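Local coordinates for nucleoid-associated protein HP_0035 (Helicobacter pylori, PDB 3F42) that probably binds DNA as a homodimer and alters its conformation, and may take part in nucleoid organisation, DNA protection and the regulation of gene expression, at residues Y69-S72 with A73-G77. Residues are numbered along the deposited sequence; the frame is centred on the assembly and turned at random.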
ATOM      1  N   TYR A  69      21.281 -23.414  25.862  1.00 15.94           N
ATOM      2  CA  TYR A  69      22.077 -22.667  24.893  1.00 15.82           C
ATOM      3  C   TYR A  69      21.344 -22.459  23.560  1.00 16.48           C
ATOM      4  O   TYR A  69      21.464 -21.403  22.974  1.00 16.68           O
ATOM      5  CB  TYR A  69      23.432 -23.334  24.637  1.00 15.48           C
ATOM      6  CG  TYR A  69      24.301 -23.367  25.865  1.00 14.56           C
ATOM      7  CD1 TYR A  69      24.356 -22.256  26.732  1.00 17.11           C
ATOM      8  CD2 TYR A  69      25.071 -24.497  26.173  1.00 18.05           C
ATOM      9  CE1 TYR A  69      25.167 -22.269  27.873  1.00 16.47           C
ATOM     10  CE2 TYR A  69      25.872 -24.522  27.305  1.00 17.51           C
ATOM     11  CZ  TYR A  69      25.918 -23.401  28.148  1.00 17.48           C
ATOM     12  OH  TYR A  69      26.715 -23.404  29.286  1.00 19.27           O
ATOM     13  N   LEU A  70      20.569 -23.434  23.118  1.00 16.78           N
ATOM     14  CA  LEU A  70      19.710 -23.216  21.938  1.00 18.51           C
ATOM     15  C   LEU A  70      18.736 -22.084  22.181  1.00 18.61           C
ATOM     16  O   LEU A  70      18.621 -21.158  21.360  1.00 17.96           O
ATOM     17  CB  LEU A  70      18.939 -24.476  21.556  1.00 18.96           C
ATOM     18  CG  LEU A  70      19.802 -25.482  20.788  1.00 21.20           C
ATOM     19  CD1 LEU A  70      19.139 -26.871  20.855  1.00 21.27           C
ATOM     20  CD2 LEU A  70      19.994 -25.044  19.297  1.00 21.38           C
HETATM   21  N   MSE A  71      18.018 -22.136  23.286  1.00 18.34           N
HETATM   22  CA  MSE A  71      17.044 -21.074  23.562  1.00 18.88           C
HETATM   23  C   MSE A  71      17.679 -19.678  23.687  1.00 19.00           C
HETATM   24  O   MSE A  71      17.094 -18.703  23.193  1.00 18.69           O
HETATM   25  CB  MSE A  71      16.276 -21.396  24.831  1.00 17.71           C
HETATM   26  CG  MSE A  71      15.293 -22.504  24.591  1.00 20.74           C
HETATM   27 SE   MSE A  71      14.137 -22.754  26.137  0.50 25.02          SE
HETATM   28  CE  MSE A  71      13.230 -21.071  26.097  1.00 28.87           C
ATOM     29  N   SER A  72      18.863 -19.598  24.319  1.00 17.42           N
ATOM     30  CA  SER A  72      19.578 -18.349  24.450  1.00 19.19           C
ATOM     31  C   SER A  72      19.941 -17.772  23.058  1.00 19.34           C
ATOM     32  O   SER A  72      19.629 -16.614  22.765  1.00 18.81           O
ATOM     33  CB  SER A  72      20.888 -18.589  25.241  1.00 19.65           C
ATOM     34  OG  SER A  72      21.576 -17.374  25.363  1.00 27.50           O
ATOM     35  N   ALA A  73      20.558 -18.603  22.222  1.00 18.23           N
ATOM     36  CA  ALA A  73      21.017 -18.128  20.888  1.00 17.47           C
ATOM     37  C   ALA A  73      19.822 -17.781  20.020  1.00 17.85           C
ATOM     38  O   ALA A  73      19.834 -16.751  19.312  1.00 17.55           O
ATOM     39  CB  ALA A  73      21.876 -19.168  20.189  1.00 18.35           C
ATOM     40  N   LEU A  74      18.793 -18.631  20.080  1.00 17.03           N
ATOM     41  CA  LEU A  74      17.602 -18.403  19.235  1.00 17.81           C
ATOM     42  C   LEU A  74      16.907 -17.122  19.647  1.00 18.48           C
ATOM     43  O   LEU A  74      16.564 -16.281  18.788  1.00 18.17           O
ATOM     44  CB  LEU A  74      16.662 -19.589  19.311  1.00 16.70           C
ATOM     45  CG  LEU A  74      17.200 -20.810  18.553  1.00 17.33           C
ATOM     46  CD1 LEU A  74      16.414 -22.043  19.009  1.00 18.63           C
ATOM     47  CD2 LEU A  74      17.098 -20.643  16.998  1.00 16.28           C
ATOM     48  N   ASN A  75      16.689 -16.947  20.951  1.00 17.19           N
ATOM     49  CA  ASN A  75      16.044 -15.711  21.390  1.00 17.79           C
ATOM     50  C   ASN A  75      16.863 -14.444  21.059  1.00 17.96           C
ATOM     51  O   ASN A  75      16.284 -13.411  20.690  1.00 17.71           O
ATOM     52  CB  ASN A  75      15.687 -15.794  22.884  1.00 17.10           C
ATOM     53  CG  ASN A  75      14.335 -16.409  23.114  1.00 19.94           C
ATOM     54  OD1 ASN A  75      13.339 -16.018  22.493  1.00 21.51           O
ATOM     55  ND2 ASN A  75      14.271 -17.350  24.021  1.00 17.87           N
ATOM     56  N   ASP A  76      18.198 -14.528  21.183  1.00 18.96           N
ATOM     57  CA  ASP A  76      19.067 -13.400  20.844  0.50 18.84           C
ATOM     58  C   ASP A  76      18.857 -13.056  19.362  1.00 18.99           C
ATOM     59  O   ASP A  76      18.701 -11.899  18.995  1.00 19.40           O
ATOM     60  CB  ASP A  76      20.534 -13.749  21.099  0.50 18.94           C
ATOM     61  CG  ASP A  76      20.928 -13.641  22.570  0.50 19.59           C
ATOM     62  OD1 ASP A  76      20.107 -13.229  23.421  0.50 19.83           O
ATOM     63  OD2 ASP A  76      22.082 -13.972  22.871  0.50 20.37           O
ATOM     64  N   GLY A  77      18.840 -14.087  18.521  1.00 18.52           N
ATOM     65  CA  GLY A  77      18.625 -13.907  17.077  1.00 18.49           C
ATOM     66  C   GLY A  77      17.257 -13.352  16.709  1.00 18.11           C
ATOM     67  O   GLY A  77      17.180 -12.402  15.907  1.00 18.01           O
TER
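Two successive turns of the long C-terminal helix 63-93 of the YbaB/EbfC fold meet here, Leu70 with Leu74 and Met71 with Asn75, and they illustrate how the i to i+4 spacing of an alpha-helix aligns both backbone bonds and side chains. Ala73 N donates to Tyr69 O (3.0 Å), and Leu74 N to Leu70 O at 2.8 Å. Asn75 N reaches Met71 O at 2.9 Å, and Asp76 N reaches Ser72 O at 3.0 Å. Met71 O takes this main-chain bond and a second, weak one from Asn75 ND2, 3.2 Å long and strongly bent, with an N-H...O angle of 120°. In Asn75, chi1 (-88°) carries CG back beside Met71 O and chi2 (-49°) turns ND2 to it. The firmer hold on this amide is at OD1, which accepts a hydrogen bond from Leu50 N of the second subunit; one side chain thus spans its own helix and the dimer partner. The side chain of Met71, a selenomethionine, runs outward and turns at its end, bringing the methyl CE loosely to 4.4 Å from Asn75 ND2. One turn of the same helix also brings the leucines together: Leu74 CG lies anti to its carbonyl carbon, which lays CD1 back over the carbonyl of Leu70 and 4.3 Å from Leu70 CB. Around this segment the helix lies against the antiparallel sheet of its own chain: Ala73 packs on Val40 and Leu74 on Val42 and Phe44, while Ser35 OG of strand 30-35 hydrogen-bonds Tyr69 O. Leu70, Met71 and Leu74 also meet Ile55, Val51 and Leu74 of the second subunit, respectively, so that this part of helix 63-93 is shared between its own three-stranded sheet and the dimer interface.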